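Local coordinates for protein ORF 37 (PDB 3FHD) that processes branched and non-linear viral DNA through endonuclease and exonuclease activities, promoting the production of packaged unit-length linear genomes, at residues 215-220 and 263-268; 207-212 and 425-430. One frame throughout, in Å; residues are numbered along the deposited sequence.

Contact 1: 215-220 and 263-268; sequences TLLHPD and KVYEIK. With MG (magnesium ion), chain E.
His-218 and Tyr-265 meet by their polar ends, reaching from opposite directions between the loop that follows helix 203-217 and the strand 262-269. From CB outward, the His-218 side chain runs toward the strand, chi1 at -61° putting CG anti to the carbonyl carbon. ND1 is taken by Glu-221 OE1, just beyond the segment. CD2 passes 3.7 Å from Tyr-265 OH, while Lys-263 CD sits at the edge of the ring, near its plane, 3.7 Å from CE1. At the tip, NE2 and Tyr-265 OH share a short hydrogen bond, 2.6 Å and nearly straight at 162°. The phenol oxygen lies near the imidazole plane, and the two rings come rim to rim with their planes 73° apart, neither covering the other. Bonds at both nitrogens should fix the rotation of the imidazole. Lys-263 gives only its methylene chain here; its NZ turns away to Tyr-425 OH.

Next along the strand, Glu-266 OE2 and Ile-267 O each bind the magnesium ion at 2.4 Å, and Asp-243 adds a third protein ligand. Lys-268 NZ bridges to Glu-266 OE2 at 2.9 Å from above the carboxylate plane. Asp-243, Glu-266 and Lys-268 are consistent with the aspartate, acidic residue and lysine of the PD-(D/E)XK nuclease motif.

The tyrosine ring stacks instead with Tyr-425, and it packs on Leu-213 of helix 203-217 and Val-461 of strand 455-464. Strand 262-269 itself runs between strands 244-245 and 423-432, with the helix across its Tyr-265 side.

Contact 2: 207-212 and 425-430; sequences EVVKTL and YIATGF
Val-209 on the helix and Gly-429 on the strand mark the close approach of the two backbones, their CA atoms 6.2 Å apart. The helix keeps regular turns here, with Leu-212 N bonded to Val-208 O at 3.0 Å. The strand is extended, and Gly-429 has phi -102° and psi 144°, ordinary beta values that make no use of glycine's wider freedom. No hydrogen bond links the two segments.

One side chain does most of the work. Val-209 aims its CB at the strand and straddles two residues of it with its two methyls. CG1 is anti to the backbone N (chi1 179°) and faces Ala-427, meeting CB at 4.3 Å. CG2, on the other branch, lies over Gly-429 and comes 3.9 Å from its CA. Ala-427 and Gly-429 are two apart on the strand and face the helix together, so a methyl and a bare backbone are what the valine meets. The lack of a side chain at Gly-429, with CG2 sitting over its CA, is consistent with the close approach of helix and strand here. One residue on, Lys-210 leaves along another side of the helix: its NZ hydrogen-bonds to Asp-243 O and Leu-225 O and forms a longer salt bridge with Glu-207 OE2, 3.6 Å away.

Around the valine the apolar layer continues, with Ile-267 of strand 262-269 and Leu-459 of strand 455-464 also against it. These are the strands that flank 423-432, so helix 203-217 lies across three neighbouring strands of the mixed sheet, while Leu-212 and Val-208 carry the packing on to Ile-444 of strand 443-444.

Helix 203-217 serves both contacts: its middle in contact 2, its C-terminal end and the following loop in contact 1. The partner strands, 262-269 and 423-432, are parallel neighbours in the sheet, joined by backbone hydrogen bonds such as Ala-427 N to Glu-266 O (2.9 Å). Contact 2 is wholly buried and purely apolar. Contact 1 is only partly buried, and its chemistry is polar, a histidine–tyrosine bond on a strand that also carries magnesium ligands. Ile-267 ties the two together: its carbonyl binds the metal while its side chain packs on Lys-210, so a residue that binds the metal through its backbone also packs against the helix through its side chain.

Contact 1: 215-220 and 263-268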
loop_
_atom_site.group_PDB
_atom_site.type_symbol
_atom_site.label_atom_id
_atom_site.label_comp_id
_atom_site.label_asym_id
_atom_site.label_seq_id
_atom_site.Cartn_x
_atom_site.Cartn_y
_atom_site.Cartn_z
ATOM N N THR A 215 -17.745 -0.846 9.215
ATOM C CA THR A 215 -18.983 -0.773 9.988
ATOM C C THR A 215 -20.048 0.180 9.420
ATOM O O THR A 215 -21.268 -0.103 9.497
ATOM C CB THR A 215 -18.654 -0.354 11.433
ATOM O OG1 THR A 215 -17.737 -1.307 11.983
ATOM C CG2 THR A 215 -19.916 -0.303 12.288
ATOM N N LEU A 216 -19.622 1.315 8.876
ATOM C CA LEU A 216 -20.592 2.340 8.477
ATOM C C LEU A 216 -20.842 2.441 6.989
ATOM O O LEU A 216 -21.943 2.809 6.578
ATOM C CB LEU A 216 -20.245 3.715 9.069
ATOM C CG LEU A 216 -19.977 3.799 10.584
ATOM C CD1 LEU A 216 -19.610 5.218 10.974
ATOM C CD2 LEU A 216 -21.159 3.302 11.445
ATOM N N LEU A 217 -19.844 2.110 6.178
ATOM C CA LEU A 217 -19.988 2.165 4.714
ATOM C C LEU A 217 -20.274 0.807 4.099
ATOM O O LEU A 217 -20.934 0.725 3.079
ATOM C CB LEU A 217 -18.739 2.766 4.037
ATOM C CG LEU A 217 -18.709 4.281 3.778
ATOM C CD1 LEU A 217 -18.921 5.077 5.066
ATOM C CD2 LEU A 217 -17.374 4.693 3.109
ATOM N N HIS A 218 -19.750 -0.258 4.698
ATOM C CA HIS A 218 -19.912 -1.583 4.102
ATOM C C HIS A 218 -20.415 -2.617 5.123
ATOM O O HIS A 218 -19.830 -3.689 5.274
ATOM C CB HIS A 218 -18.597 -2.014 3.433
ATOM C CG HIS A 218 -18.158 -1.109 2.322
ATOM N ND1 HIS A 218 -18.739 -1.126 1.072
ATOM C CD2 HIS A 218 -17.177 -0.174 2.267
ATOM C CE1 HIS A 218 -18.140 -0.240 0.295
ATOM N NE2 HIS A 218 -17.186 0.350 0.996
ATOM N N PRO A 219 -21.520 -2.298 5.822
ATOM C CA PRO A 219 -21.944 -3.170 6.917
ATOM C C PRO A 219 -22.505 -4.504 6.407
ATOM O O PRO A 219 -22.441 -5.504 7.116
ATOM C CB PRO A 219 -23.039 -2.352 7.611
ATOM C CG PRO A 219 -23.636 -1.520 6.512
ATOM C CD PRO A 219 -22.437 -1.163 5.628
ATOM N N ASP A 220 -23.011 -4.490 5.173
ATOM C CA ASP A 220 -23.717 -5.616 4.554
ATOM C C ASP A 220 -22.831 -6.435 3.629
ATOM O O ASP A 220 -23.326 -7.239 2.837
ATOM C CB ASP A 220 -24.911 -5.099 3.742
ATOM C CG ASP A 220 -26.059 -4.611 4.618
ATOM O OD1 ASP A 220 -26.018 -4.776 5.862
ATOM O OD2 ASP A 220 -27.021 -4.060 4.050
ATOM N N LYS A 263 -14.031 -2.917 -3.984
ATOM C CA LYS A 263 -13.755 -1.499 -3.790
ATOM C C LYS A 263 -12.501 -1.406 -2.932
ATOM O O LYS A 263 -12.451 -1.964 -1.848
ATOM C CB LYS A 263 -14.918 -0.786 -3.113
ATOM C CG LYS A 263 -16.195 -0.654 -3.980
ATOM C CD LYS A 263 -17.278 0.145 -3.246
ATOM C CE LYS A 263 -18.501 0.440 -4.127
ATOM N NZ LYS A 263 -18.110 1.194 -5.362
ATOM N N VAL A 264 -11.482 -0.744 -3.439
ATOM C CA VAL A 264 -10.191 -0.715 -2.717
ATOM C C VAL A 264 -9.953 0.685 -2.124
ATOM O O VAL A 264 -10.031 1.686 -2.849
ATOM C CB VAL A 264 -9.009 -1.216 -3.627
ATOM C CG1 VAL A 264 -7.667 -1.109 -2.893
ATOM C CG2 VAL A 264 -9.289 -2.665 -4.115
ATOM N N TYR A 265 -9.608 0.766 -0.824
ATOM C CA TYR A 265 -9.366 2.069 -0.168
ATOM C C TYR A 265 -7.949 2.227 0.425
ATOM O O TYR A 265 -7.468 1.337 1.146
ATOM C CB TYR A 265 -10.375 2.333 0.976
ATOM C CG TYR A 265 -11.853 2.329 0.624
ATOM C CD1 TYR A 265 -12.608 3.501 0.686
ATOM C CD2 TYR A 265 -12.514 1.134 0.287
ATOM C CE1 TYR A 265 -13.984 3.484 0.382
ATOM C CE2 TYR A 265 -13.873 1.107 0.003
ATOM C CZ TYR A 265 -14.601 2.280 0.047
ATOM O OH TYR A 265 -15.940 2.257 -0.259
ATOM N N GLU A 266 -7.275 3.316 0.057
ATOM C CA GLU A 266 -6.050 3.744 0.698
ATOM C C GLU A 266 -6.431 4.776 1.798
ATOM O O GLU A 266 -7.044 5.777 1.499
ATOM C CB GLU A 266 -5.106 4.348 -0.340
ATOM C CG GLU A 266 -3.842 4.991 0.211
ATOM C CD GLU A 266 -3.003 4.075 1.125
ATOM O OE1 GLU A 266 -2.798 2.853 0.851
ATOM O OE2 GLU A 266 -2.491 4.617 2.116
ATOM N N ILE A 267 -6.043 4.511 3.039
ATOM C CA ILE A 267 -6.476 5.336 4.183
ATOM C C ILE A 267 -5.384 6.351 4.548
ATOM O O ILE A 267 -4.226 5.982 4.620
ATOM C CB ILE A 267 -6.848 4.429 5.389
ATOM C CG1 ILE A 267 -8.152 3.687 5.103
ATOM C CG2 ILE A 267 -6.935 5.242 6.735
ATOM C CD1 ILE A 267 -8.344 2.452 5.921
ATOM N N LYS A 268 -5.742 7.634 4.719
ATOM C CA LYS A 268 -4.789 8.675 5.192
ATOM C C LYS A 268 -5.431 9.421 6.373
ATOM O O LYS A 268 -6.646 9.536 6.420
ATOM C CB LYS A 268 -4.492 9.710 4.087
ATOM C CG LYS A 268 -3.918 9.120 2.795
ATOM C CD LYS A 268 -2.548 8.498 3.095
ATOM C CE LYS A 268 -2.007 7.793 1.858
ATOM N NZ LYS A 268 -0.814 6.981 2.182
HETATM MG MG MG E . -2.556 4.297 4.473
#

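Contact 2: 207-212 and 425-430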
loop_
_atom_site.group_PDB
_atom_site.type_symbol
_atom_site.label_atom_id
_atom_site.label_comp_id
_atom_site.label_asym_id
_atom_site.label_seq_id
_atom_site.Cartn_x
_atom_site.Cartn_y
_atom_site.Cartn_z
ATOM N N GLU A 207 -6.397 2.521 11.910
ATOM C CA GLU A 207 -7.288 1.433 12.314
ATOM C C GLU A 207 -8.700 1.937 12.586
ATOM O O GLU A 207 -9.681 1.214 12.332
ATOM C CB GLU A 207 -6.773 0.704 13.573
ATOM C CG GLU A 207 -5.613 -0.258 13.338
ATOM C CD GLU A 207 -5.924 -1.307 12.285
ATOM O OE1 GLU A 207 -6.937 -2.045 12.427
ATOM O OE2 GLU A 207 -5.135 -1.396 11.318
ATOM N N VAL A 208 -8.805 3.165 13.115
ATOM C CA VAL A 208 -10.120 3.742 13.362
ATOM C C VAL A 208 -10.849 3.964 12.044
ATOM O O VAL A 208 -12.048 3.636 11.928
ATOM C CB VAL A 208 -10.056 5.047 14.194
ATOM C CG1 VAL A 208 -11.384 5.796 14.118
ATOM C CG2 VAL A 208 -9.734 4.718 15.641
ATOM N N VAL A 209 -10.144 4.522 11.054
ATOM C CA VAL A 209 -10.767 4.707 9.752
ATOM C C VAL A 209 -11.218 3.366 9.126
ATOM O O VAL A 209 -12.307 3.304 8.544
ATOM C CB VAL A 209 -9.896 5.507 8.761
ATOM C CG1 VAL A 209 -10.607 5.634 7.378
ATOM C CG2 VAL A 209 -9.563 6.892 9.342
ATOM N N LYS A 210 -10.402 2.315 9.238
ATOM C CA LYS A 210 -10.820 0.973 8.750
ATOM C C LYS A 210 -12.134 0.558 9.368
ATOM O O LYS A 210 -13.031 0.084 8.658
ATOM C CB LYS A 210 -9.804 -0.124 9.092
ATOM C CG LYS A 210 -8.525 -0.033 8.358
ATOM C CD LYS A 210 -7.685 -1.303 8.451
ATOM C CE LYS A 210 -6.234 -0.899 8.160
ATOM N NZ LYS A 210 -5.306 -1.997 7.792
ATOM N N THR A 211 -12.244 0.711 10.691
ATOM C CA THR A 211 -13.511 0.407 11.399
ATOM C C THR A 211 -14.722 1.187 10.872
ATOM O O THR A 211 -15.819 0.620 10.744
ATOM C CB THR A 211 -13.396 0.603 12.918
ATOM O OG1 THR A 211 -12.247 -0.106 13.387
ATOM C CG2 THR A 211 -14.645 0.022 13.641
ATOM N N LEU A 212 -14.529 2.475 10.593
ATOM C CA LEU A 212 -15.559 3.316 9.963
ATOM C C LEU A 212 -16.013 2.810 8.592
ATOM O O LEU A 212 -17.225 2.753 8.320
ATOM C CB LEU A 212 -15.082 4.766 9.844
ATOM C CG LEU A 212 -14.877 5.573 11.138
ATOM C CD1 LEU A 212 -14.010 6.809 10.901
ATOM C CD2 LEU A 212 -16.228 5.972 11.755
ATOM N N TYR A 425 -10.252 4.308 -4.091
ATOM C CA TYR A 425 -10.589 5.496 -3.293
ATOM C C TYR A 425 -9.465 5.845 -2.338
ATOM O O TYR A 425 -8.698 4.970 -1.892
ATOM C CB TYR A 425 -11.842 5.246 -2.445
ATOM C CG TYR A 425 -13.051 4.751 -3.228
ATOM C CD1 TYR A 425 -13.962 5.644 -3.801
ATOM C CD2 TYR A 425 -13.259 3.392 -3.397
ATOM C CE1 TYR A 425 -15.079 5.169 -4.532
ATOM C CE2 TYR A 425 -14.337 2.905 -4.102
ATOM C CZ TYR A 425 -15.250 3.788 -4.671
ATOM O OH TYR A 425 -16.307 3.250 -5.371
ATOM N N ILE A 426 -9.367 7.137 -2.024
ATOM C CA ILE A 426 -8.611 7.560 -0.864
ATOM C C ILE A 426 -9.629 7.927 0.209
ATOM O O ILE A 426 -10.533 8.736 -0.032
ATOM C CB ILE A 426 -7.693 8.736 -1.166
ATOM C CG1 ILE A 426 -6.595 8.311 -2.158
ATOM C CG2 ILE A 426 -7.070 9.295 0.135
ATOM C CD1 ILE A 426 -5.960 9.509 -2.913
ATOM N N ALA A 427 -9.472 7.299 1.382
ATOM C CA ALA A 427 -10.322 7.564 2.545
ATOM C C ALA A 427 -9.532 8.397 3.561
ATOM O O ALA A 427 -8.601 7.901 4.166
ATOM C CB ALA A 427 -10.761 6.275 3.171
ATOM N N THR A 428 -9.958 9.644 3.763
ATOM C CA THR A 428 -9.246 10.592 4.598
ATOM C C THR A 428 -10.021 10.782 5.888
ATOM O O THR A 428 -11.182 11.186 5.837
ATOM C CB THR A 428 -9.134 11.962 3.888
ATOM O OG1 THR A 428 -8.315 11.845 2.713
ATOM C CG2 THR A 428 -8.487 12.978 4.798
ATOM N N GLY A 429 -9.371 10.489 7.021
ATOM C CA GLY A 429 -9.955 10.683 8.344
ATOM C C GLY A 429 -9.450 11.936 9.051
ATOM O O GLY A 429 -8.291 12.290 8.934
ATOM N N PHE A 430 -10.344 12.589 9.793
ATOM C CA PHE A 430 -10.060 13.810 10.550
ATOM C C PHE A 430 -10.463 13.513 11.969
ATOM O O PHE A 430 -11.408 12.717 12.202
ATOM C CB PHE A 430 -10.876 14.993 10.029
ATOM C CG PHE A 430 -10.514 15.426 8.630
ATOM C CD1 PHE A 430 -9.642 16.492 8.417
ATOM C CD2 PHE A 430 -11.058 14.776 7.519
ATOM C CE1 PHE A 430 -9.298 16.893 7.140
ATOM C CE2 PHE A 430 -10.731 15.186 6.225
ATOM C CZ PHE A 430 -9.841 16.239 6.033
#